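Alpha-1,2-mannosidase (Bacteroides thetaiotaomicron, PDB 2WW2) hydrolyses alpha-mannosidic linkages with inversion of configuration, as a calcium-dependent mannosidase of glycoside hydrolase family GH92. Local coordinates at residues Asn692-Asp704 with Gln722-Ser734. Residues are numbered along the deposited sequence; the frame is centred on the assembly and turned at random.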
ATOM      1  N   ASN A 692      43.631 -18.855  -3.835  1.00 11.85           N
ATOM      2  CA  ASN A 692      45.049 -19.148  -3.925  1.00 12.30           C
ATOM      3  C   ASN A 692      45.308 -20.336  -4.858  1.00 13.05           C
ATOM      4  O   ASN A 692      46.164 -21.186  -4.598  1.00 12.69           O
ATOM      5  CB  ASN A 692      45.622 -19.375  -2.525  1.00 12.13           C
ATOM      6  CG  ASN A 692      45.374 -18.183  -1.602  1.00 12.04           C
ATOM      7  OD1 ASN A 692      44.845 -18.327  -0.499  1.00 12.56           O
ATOM      8  ND2 ASN A 692      45.728 -16.996  -2.069  1.00  7.97           N
ATOM      9  N   GLY A 693      44.569 -20.367  -5.967  1.00 13.43           N
ATOM     10  CA  GLY A 693      44.823 -21.321  -7.038  1.00 13.68           C
ATOM     11  C   GLY A 693      44.157 -22.672  -6.856  1.00 14.49           C
ATOM     12  O   GLY A 693      44.303 -23.548  -7.698  1.00 13.92           O
ATOM     13  N   GLN A 694      43.424 -22.856  -5.764  1.00 14.72           N
ATOM     14  CA  GLN A 694      42.727 -24.125  -5.525  1.00 15.51           C
ATOM     15  C   GLN A 694      41.220 -23.950  -5.650  1.00 15.36           C
ATOM     16  O   GLN A 694      40.673 -22.938  -5.218  1.00 14.47           O
ATOM     17  CB  GLN A 694      43.060 -24.667  -4.132  1.00 16.27           C
ATOM     18  CG  GLN A 694      44.525 -24.500  -3.707  1.00 19.47           C
ATOM     19  CD  GLN A 694      45.510 -25.209  -4.617  1.00 25.21           C
ATOM     20  OE1 GLN A 694      45.296 -26.363  -5.019  1.00 26.22           O
ATOM     21  NE2 GLN A 694      46.619 -24.520  -4.947  1.00 27.18           N
ATOM     22  N   GLU A 695      40.542 -24.935  -6.231  1.00 15.55           N
ATOM     23  CA  GLU A 695      39.086 -24.876  -6.352  1.00 16.16           C
ATOM     24  C   GLU A 695      38.488 -24.551  -4.982  1.00 15.48           C
ATOM     25  O   GLU A 695      38.883 -25.124  -3.979  1.00 14.83           O
ATOM     26  CB  GLU A 695      38.535 -26.206  -6.863  1.00 17.30           C
ATOM     27  CG  GLU A 695      37.021 -26.239  -7.041  1.00 21.38           C
ATOM     28  CD  GLU A 695      36.555 -27.571  -7.587  1.00 27.66           C
ATOM     29  OE1 GLU A 695      36.725 -27.797  -8.804  1.00 31.25           O
ATOM     30  OE2 GLU A 695      36.051 -28.403  -6.800  1.00 30.89           O
ATOM     31  N   PHE A 696      37.531 -23.634  -4.951  1.00 14.47           N
ATOM     32  CA  PHE A 696      37.010 -23.108  -3.694  1.00 14.11           C
ATOM     33  C   PHE A 696      35.505 -23.029  -3.830  1.00 13.44           C
ATOM     34  O   PHE A 696      35.010 -22.394  -4.747  1.00 12.93           O
ATOM     35  CB  PHE A 696      37.612 -21.718  -3.453  1.00 13.73           C
ATOM     36  CG  PHE A 696      37.008 -20.971  -2.296  1.00 13.60           C
ATOM     37  CD1 PHE A 696      37.441 -21.206  -0.991  1.00 13.23           C
ATOM     38  CD2 PHE A 696      36.043 -19.996  -2.521  1.00 12.36           C
ATOM     39  CE1 PHE A 696      36.911 -20.494   0.072  1.00 13.64           C
ATOM     40  CE2 PHE A 696      35.495 -19.272  -1.463  1.00 13.07           C
ATOM     41  CZ  PHE A 696      35.934 -19.518  -0.161  1.00 12.71           C
ATOM     42  N   THR A 697      34.784 -23.723  -2.956  1.00 13.70           N
ATOM     43  CA  THR A 697      33.324 -23.768  -3.040  1.00 14.05           C
ATOM     44  C   THR A 697      32.628 -23.313  -1.746  1.00 13.75           C
ATOM     45  O   THR A 697      31.397 -23.315  -1.677  1.00 13.69           O
ATOM     46  CB  THR A 697      32.811 -25.179  -3.395  1.00 14.37           C
ATOM     47  OG1 THR A 697      33.136 -26.079  -2.334  1.00 14.63           O
ATOM     48  CG2 THR A 697      33.450 -25.692  -4.706  1.00 15.24           C
ATOM     49  N   ARG A 698      33.396 -22.920  -0.732  1.00 13.01           N
ATOM     50  CA  ARG A 698      32.785 -22.411   0.505  1.00 13.18           C
ATOM     51  C   ARG A 698      32.108 -21.066   0.260  1.00 12.43           C
ATOM     52  O   ARG A 698      32.570 -20.288  -0.571  1.00 11.83           O
ATOM     53  CB  ARG A 698      33.822 -22.273   1.621  1.00 13.04           C
ATOM     54  CG  ARG A 698      34.365 -23.614   2.075  1.00 15.73           C
ATOM     55  CD  ARG A 698      35.315 -23.464   3.269  1.00 17.27           C
ATOM     56  NE  ARG A 698      36.528 -22.702   2.978  1.00 18.70           N
ATOM     57  CZ  ARG A 698      37.664 -23.220   2.505  1.00 21.65           C
ATOM     58  NH1 ARG A 698      37.755 -24.524   2.219  1.00 22.21           N
ATOM     59  NH2 ARG A 698      38.717 -22.431   2.305  1.00 20.15           N
ATOM     60  N   ASN A 699      31.022 -20.799   0.984  1.00 12.11           N
ATOM     61  CA  ASN A 699      30.290 -19.533   0.823  1.00 11.90           C
ATOM     62  C   ASN A 699      30.756 -18.467   1.805  1.00 11.97           C
ATOM     63  O   ASN A 699      30.029 -17.509   2.080  1.00 11.76           O
ATOM     64  CB  ASN A 699      28.780 -19.741   0.980  1.00 11.41           C
ATOM     65  CG  ASN A 699      28.198 -20.636  -0.106  1.00 11.54           C
ATOM     66  OD1 ASN A 699      28.625 -20.587  -1.258  1.00  9.54           O
ATOM     67  ND2 ASN A 699      27.211 -21.448   0.259  1.00  9.22           N
ATOM     68  N   TYR A 700      31.974 -18.627   2.315  1.00 12.18           N
ATOM     69  CA  TYR A 700      32.556 -17.666   3.251  1.00 12.31           C
ATOM     70  C   TYR A 700      34.082 -17.732   3.229  1.00 12.18           C
ATOM     71  O   TYR A 700      34.669 -18.753   2.836  1.00 12.76           O
ATOM     72  CB  TYR A 700      32.053 -17.931   4.676  1.00 12.22           C
ATOM     73  CG  TYR A 700      32.503 -19.256   5.241  1.00 13.51           C
ATOM     74  CD1 TYR A 700      33.566 -19.328   6.138  1.00 14.97           C
ATOM     75  CD2 TYR A 700      31.868 -20.447   4.873  1.00 13.69           C
ATOM     76  CE1 TYR A 700      33.991 -20.559   6.655  1.00 15.44           C
ATOM     77  CE2 TYR A 700      32.287 -21.668   5.379  1.00 14.02           C
ATOM     78  CZ  TYR A 700      33.344 -21.714   6.275  1.00 15.81           C
ATOM     79  OH  TYR A 700      33.754 -22.916   6.783  1.00 15.45           O
ATOM     80  N   LEU A 701      34.706 -16.633   3.641  1.00 11.60           N
ATOM     81  CA  LEU A 701      36.149 -16.543   3.847  1.00 11.42           C
ATOM     82  C   LEU A 701      36.397 -16.331   5.334  1.00 10.68           C
ATOM     83  O   LEU A 701      35.624 -15.631   5.989  1.00  9.72           O
ATOM     84  CB  LEU A 701      36.704 -15.326   3.102  1.00 11.49           C
ATOM     85  CG  LEU A 701      36.828 -15.375   1.580  1.00 13.32           C
ATOM     86  CD1 LEU A 701      37.188 -13.990   1.037  1.00 14.67           C
ATOM     87  CD2 LEU A 701      37.871 -16.396   1.159  1.00 15.23           C
ATOM     88  N   THR A 702      37.463 -16.913   5.874  1.00 10.71           N
ATOM     89  CA  THR A 702      37.809 -16.617   7.277  1.00 10.63           C
ATOM     90  C   THR A 702      38.598 -15.319   7.324  1.00 10.91           C
ATOM     91  O   THR A 702      39.198 -14.925   6.324  1.00 10.86           O
ATOM     92  CB  THR A 702      38.662 -17.726   7.931  1.00  9.99           C
ATOM     93  OG1 THR A 702      39.956 -17.766   7.320  1.00 10.62           O
ATOM     94  CG2 THR A 702      37.981 -19.093   7.780  1.00 10.14           C
ATOM     95  N   HIS A 703      38.603 -14.660   8.480  1.00 10.81           N
ATOM     96  CA  HIS A 703      39.472 -13.497   8.681  1.00 10.95           C
ATOM     97  C   HIS A 703      40.936 -13.859   8.416  1.00 11.57           C
ATOM     98  O   HIS A 703      41.659 -13.101   7.774  1.00 11.72           O
ATOM     99  CB  HIS A 703      39.314 -12.948  10.091  1.00  9.96           C
ATOM    100  CG  HIS A 703      39.898 -11.579  10.273  1.00 11.25           C
ATOM    101  ND1 HIS A 703      41.112 -11.356  10.899  1.00 12.70           N
ATOM    102  CD2 HIS A 703      39.438 -10.365   9.902  1.00  9.09           C
ATOM    103  CE1 HIS A 703      41.361 -10.058  10.922  1.00 10.39           C
ATOM    104  NE2 HIS A 703      40.364  -9.435  10.318  1.00 14.33           N
ATOM    105  N   ASP A 704      41.365 -15.028   8.886  1.00 11.79           N
ATOM    106  CA  ASP A 704      42.760 -15.467   8.654  1.00 12.64           C
ATOM    107  C   ASP A 704      43.071 -15.625   7.181  1.00 12.08           C
ATOM    108  O   ASP A 704      44.159 -15.261   6.723  1.00 12.61           O
ATOM    109  CB  ASP A 704      43.052 -16.767   9.388  1.00 13.32           C
ATOM    110  CG  ASP A 704      43.352 -16.531  10.861  1.00 17.65           C
ATOM    111  OD1 ASP A 704      43.433 -15.344  11.259  1.00 22.99           O
ATOM    112  OD2 ASP A 704      43.492 -17.515  11.612  1.00 20.09           O
ATOM    113  N   GLN A 722      24.029 -23.757 -10.166  1.00 13.84           N
ATOM    114  CA  GLN A 722      23.252 -24.354  -9.086  1.00 14.16           C
ATOM    115  C   GLN A 722      23.915 -25.567  -8.455  1.00 13.94           C
ATOM    116  O   GLN A 722      23.349 -26.169  -7.545  1.00 13.97           O
ATOM    117  CB  GLN A 722      21.822 -24.671  -9.551  1.00 14.02           C
ATOM    118  CG  GLN A 722      20.988 -23.404  -9.686  1.00 15.81           C
ATOM    119  CD  GLN A 722      19.669 -23.620 -10.375  1.00 16.84           C
ATOM    120  OE1 GLN A 722      19.179 -24.736 -10.467  1.00 20.07           O
ATOM    121  NE2 GLN A 722      19.081 -22.547 -10.860  1.00 18.99           N
ATOM    122  N   GLN A 723      25.098 -25.928  -8.946  1.00 14.06           N
ATOM    123  CA  GLN A 723      25.853 -27.041  -8.365  1.00 15.07           C
ATOM    124  C   GLN A 723      26.942 -26.567  -7.429  1.00 14.92           C
ATOM    125  O   GLN A 723      27.701 -27.384  -6.914  1.00 15.65           O
ATOM    126  CB  GLN A 723      26.524 -27.895  -9.441  1.00 15.47           C
ATOM    127  CG  GLN A 723      25.659 -28.229 -10.632  1.00 18.02           C
ATOM    128  CD  GLN A 723      26.130 -29.454 -11.362  1.00 21.40           C
ATOM    129  OE1 GLN A 723      26.604 -29.366 -12.494  1.00 23.01           O
ATOM    130  NE2 GLN A 723      26.007 -30.620 -10.717  1.00 23.11           N
ATOM    131  N   ARG A 724      27.065 -25.255  -7.242  1.00 13.85           N
ATOM    132  CA  ARG A 724      28.174 -24.724  -6.452  1.00 13.30           C
ATOM    133  C   ARG A 724      27.689 -24.146  -5.132  1.00 13.08           C
ATOM    134  O   ARG A 724      26.730 -23.381  -5.095  1.00 13.43           O
ATOM    135  CB  ARG A 724      28.920 -23.632  -7.245  1.00 13.68           C
ATOM    136  CG  ARG A 724      29.981 -22.940  -6.448  1.00 12.75           C
ATOM    137  CD  ARG A 724      30.758 -21.888  -7.245  1.00 12.26           C
ATOM    138  NE  ARG A 724      31.856 -21.440  -6.397  1.00 10.71           N
ATOM    139  CZ  ARG A 724      31.705 -20.605  -5.379  1.00 11.72           C
ATOM    140  NH1 ARG A 724      30.518 -20.072  -5.154  1.00 11.81           N
ATOM    141  NH2 ARG A 724      32.741 -20.293  -4.606  1.00 11.64           N
ATOM    142  N   GLY A 725      28.368 -24.491  -4.046  1.00 12.58           N
ATOM    143  CA  GLY A 725      28.069 -23.884  -2.754  1.00 12.05           C
ATOM    144  C   GLY A 725      26.808 -24.412  -2.100  1.00 12.45           C
ATOM    145  O   GLY A 725      26.201 -23.728  -1.275  1.00 11.32           O
ATOM    146  N   THR A 726      26.418 -25.639  -2.451  1.00 12.38           N
ATOM    147  CA  THR A 726      25.150 -26.200  -1.978  1.00 13.52           C
ATOM    148  C   THR A 726      25.317 -27.251  -0.877  1.00 14.16           C
ATOM    149  O   THR A 726      24.335 -27.737  -0.328  1.00 14.58           O
ATOM    150  CB  THR A 726      24.373 -26.851  -3.143  1.00 13.90           C
ATOM    151  OG1 THR A 726      25.160 -27.919  -3.676  1.00 14.57           O
ATOM    152  CG2 THR A 726      24.111 -25.832  -4.248  1.00 13.76           C
ATOM    153  N   GLN A 727      26.552 -27.597  -0.539  1.00 14.34           N
ATOM    154  CA  GLN A 727      26.793 -28.654   0.448  1.00 15.10           C
ATOM    155  C   GLN A 727      26.949 -28.130   1.879  1.00 14.83           C
ATOM    156  O   GLN A 727      27.352 -27.002   2.082  1.00 14.53           O
ATOM    157  CB  GLN A 727      28.046 -29.439   0.057  1.00 15.61           C
ATOM    158  CG  GLN A 727      27.947 -30.063  -1.317  1.00 17.68           C
ATOM    159  CD  GLN A 727      26.748 -30.988  -1.411  1.00 20.73           C
ATOM    160  OE1 GLN A 727      26.647 -31.956  -0.657  1.00 21.36           O
ATOM    161  NE2 GLN A 727      25.822 -30.683  -2.322  1.00 20.51           N
ATOM    162  N   PRO A 728      26.652 -28.970   2.884  1.00 14.79           N
ATOM    163  CA  PRO A 728      26.801 -28.520   4.272  1.00 14.54           C
ATOM    164  C   PRO A 728      28.206 -28.024   4.602  1.00 14.19           C
ATOM    165  O   PRO A 728      28.356 -27.114   5.411  1.00 14.25           O
ATOM    166  CB  PRO A 728      26.445 -29.772   5.093  1.00 14.47           C
ATOM    167  CG  PRO A 728      25.503 -30.534   4.184  1.00 15.54           C
ATOM    168  CD  PRO A 728      26.069 -30.321   2.794  1.00 14.71           C
ATOM    169  N   ALA A 729      29.230 -28.594   3.977  1.00 13.66           N
ATOM    170  CA  ALA A 729      30.588 -28.122   4.215  1.00 13.82           C
ATOM    171  C   ALA A 729      30.804 -26.706   3.698  1.00 13.57           C
ATOM    172  O   ALA A 729      31.768 -26.055   4.082  1.00 13.50           O
ATOM    173  CB  ALA A 729      31.605 -29.055   3.582  1.00 14.20           C
ATOM    174  N   ASP A 730      29.927 -26.239   2.811  1.00 13.11           N
ATOM    175  CA  ASP A 730      30.104 -24.919   2.218  1.00 12.60           C
ATOM    176  C   ASP A 730      29.481 -23.792   3.053  1.00 12.40           C
ATOM    177  O   ASP A 730      29.737 -22.616   2.785  1.00 11.86           O
ATOM    178  CB  ASP A 730      29.510 -24.875   0.802  1.00 13.21           C
ATOM    179  CG  ASP A 730      30.133 -25.905  -0.124  1.00 14.59           C
ATOM    180  OD1 ASP A 730      31.352 -26.158  -0.006  1.00 14.84           O
ATOM    181  OD2 ASP A 730      29.396 -26.454  -0.971  1.00 17.06           O
ATOM    182  N   PHE A 731      28.663 -24.142   4.044  1.00 11.68           N
ATOM    183  CA  PHE A 731      27.894 -23.140   4.797  1.00 11.75           C
ATOM    184  C   PHE A 731      28.700 -22.513   5.940  1.00 11.88           C
ATOM    185  O   PHE A 731      29.489 -23.196   6.600  1.00 11.86           O
ATOM    186  CB  PHE A 731      26.581 -23.724   5.360  1.00 11.47           C
ATOM    187  CG  PHE A 731      25.729 -24.443   4.339  1.00 12.72           C
ATOM    188  CD1 PHE A 731      25.798 -24.122   2.989  1.00 11.99           C
ATOM    189  CD2 PHE A 731      24.843 -25.433   4.744  1.00 12.41           C
ATOM    190  CE1 PHE A 731      25.020 -24.794   2.063  1.00 12.04           C
ATOM    191  CE2 PHE A 731      24.054 -26.097   3.831  1.00 12.84           C
ATOM    192  CZ  PHE A 731      24.138 -25.780   2.491  1.00 13.55           C
ATOM    193  N   PRO A 732      28.477 -21.219   6.209  1.00 11.17           N
ATOM    194  CA  PRO A 732      29.163 -20.584   7.334  1.00 11.07           C
ATOM    195  C   PRO A 732      28.574 -21.005   8.681  1.00 11.17           C
ATOM    196  O   PRO A 732      27.698 -21.892   8.744  1.00 11.06           O
ATOM    197  CB  PRO A 732      28.962 -19.076   7.080  1.00 10.73           C
ATOM    198  CG  PRO A 732      28.425 -18.982   5.666  1.00 11.24           C
ATOM    199  CD  PRO A 732      27.681 -20.253   5.440  1.00 11.98           C
ATOM    200  N   TYR A 733      29.068 -20.392   9.756  1.00 10.58           N
ATOM    201  CA  TYR A 733      28.750 -20.813  11.116  1.00 10.28           C
ATOM    202  C   TYR A 733      27.277 -20.663  11.519  1.00 10.10           C
ATOM    203  O   TYR A 733      26.619 -19.695  11.162  1.00 10.54           O
ATOM    204  CB  TYR A 733      29.614 -20.010  12.099  1.00 10.14           C
ATOM    205  CG  TYR A 733      29.282 -20.214  13.568  1.00 10.06           C
ATOM    206  CD1 TYR A 733      29.864 -21.249  14.292  1.00  9.89           C
ATOM    207  CD2 TYR A 733      28.420 -19.347  14.236  1.00  9.12           C
ATOM    208  CE1 TYR A 733      29.592 -21.432  15.619  1.00  8.39           C
ATOM    209  CE2 TYR A 733      28.129 -19.528  15.568  1.00  9.25           C
ATOM    210  CZ  TYR A 733      28.732 -20.570  16.256  1.00  8.07           C
ATOM    211  OH  TYR A 733      28.478 -20.759  17.570  1.00  5.58           O
ATOM    212  N   SER A 734      26.771 -21.626  12.275  1.00  9.76           N
ATOM    213  CA  SER A 734      25.559 -21.409  13.056  1.00 10.01           C
ATOM    214  C   SER A 734      25.792 -22.030  14.408  1.00 10.68           C
ATOM    215  O   SER A 734      26.404 -23.095  14.509  1.00 10.55           O
ATOM    216  CB  SER A 734      24.328 -22.076  12.429  1.00  9.21           C
ATOM    217  OG  SER A 734      23.897 -21.386  11.272  1.00  9.19           O
TER
HETATM  218  O   HOH W   1      34.114 -22.853  -7.370  1.00  9.79           O
HETATM  219  O   HOH W   2      32.353 -18.640  -2.611  1.00 16.13           O
HETATM  220  O   HOH W   3      29.615 -18.442  -2.691  1.00 10.90           O
HETATM  221  O   HOH W   4      31.758 -24.947   6.419  1.00 36.90           O
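Pro732 stacks on a face of the Tyr700 ring in a CH-pi contact, its CA 4.1 Å from the ring centroid, while the carbonyl O of Asp730 meets the ring rim almost in plane. Here the C-terminal tail that follows strand 710-717 packs, through a short 3-10 turn at 728-730, against a loop of the GH92 catalytic domain that joins strands 694-695 and 700-702, the latter an outer strand of the small sheet with 651-654. The Arg724 guanidinium has Thr697 C against one face, with Phe696 CD2 and three waters in plane around its rim; its NH2 donates to Phe696 O (3.1 Å) from above the carbonyl plane. With chi1 at 174° the Arg724 chain leaves its backbone N on the far side and runs extended to NE, bringing the guanidinium to the loop. Waters then bridge it to the carbonyls of Phe696 and Arg698 and to Asn699 OD1. Asn699 grips the tail twice: its backbone N donates to Asp730 O (2.9 Å, 168° at the hydrogen), in the carbonyl plane, and ND2 reaches Gly725 O (2.9 Å) while also bonding Asp595 O. The Asp730 carboxylate serves both segments, since OD2 accepts Gln727 N within the tail, whereas OD1 accepts a hydrogen bond from Thr697 OG1 at 2.9 Å, approaching from above the carboxylate plane.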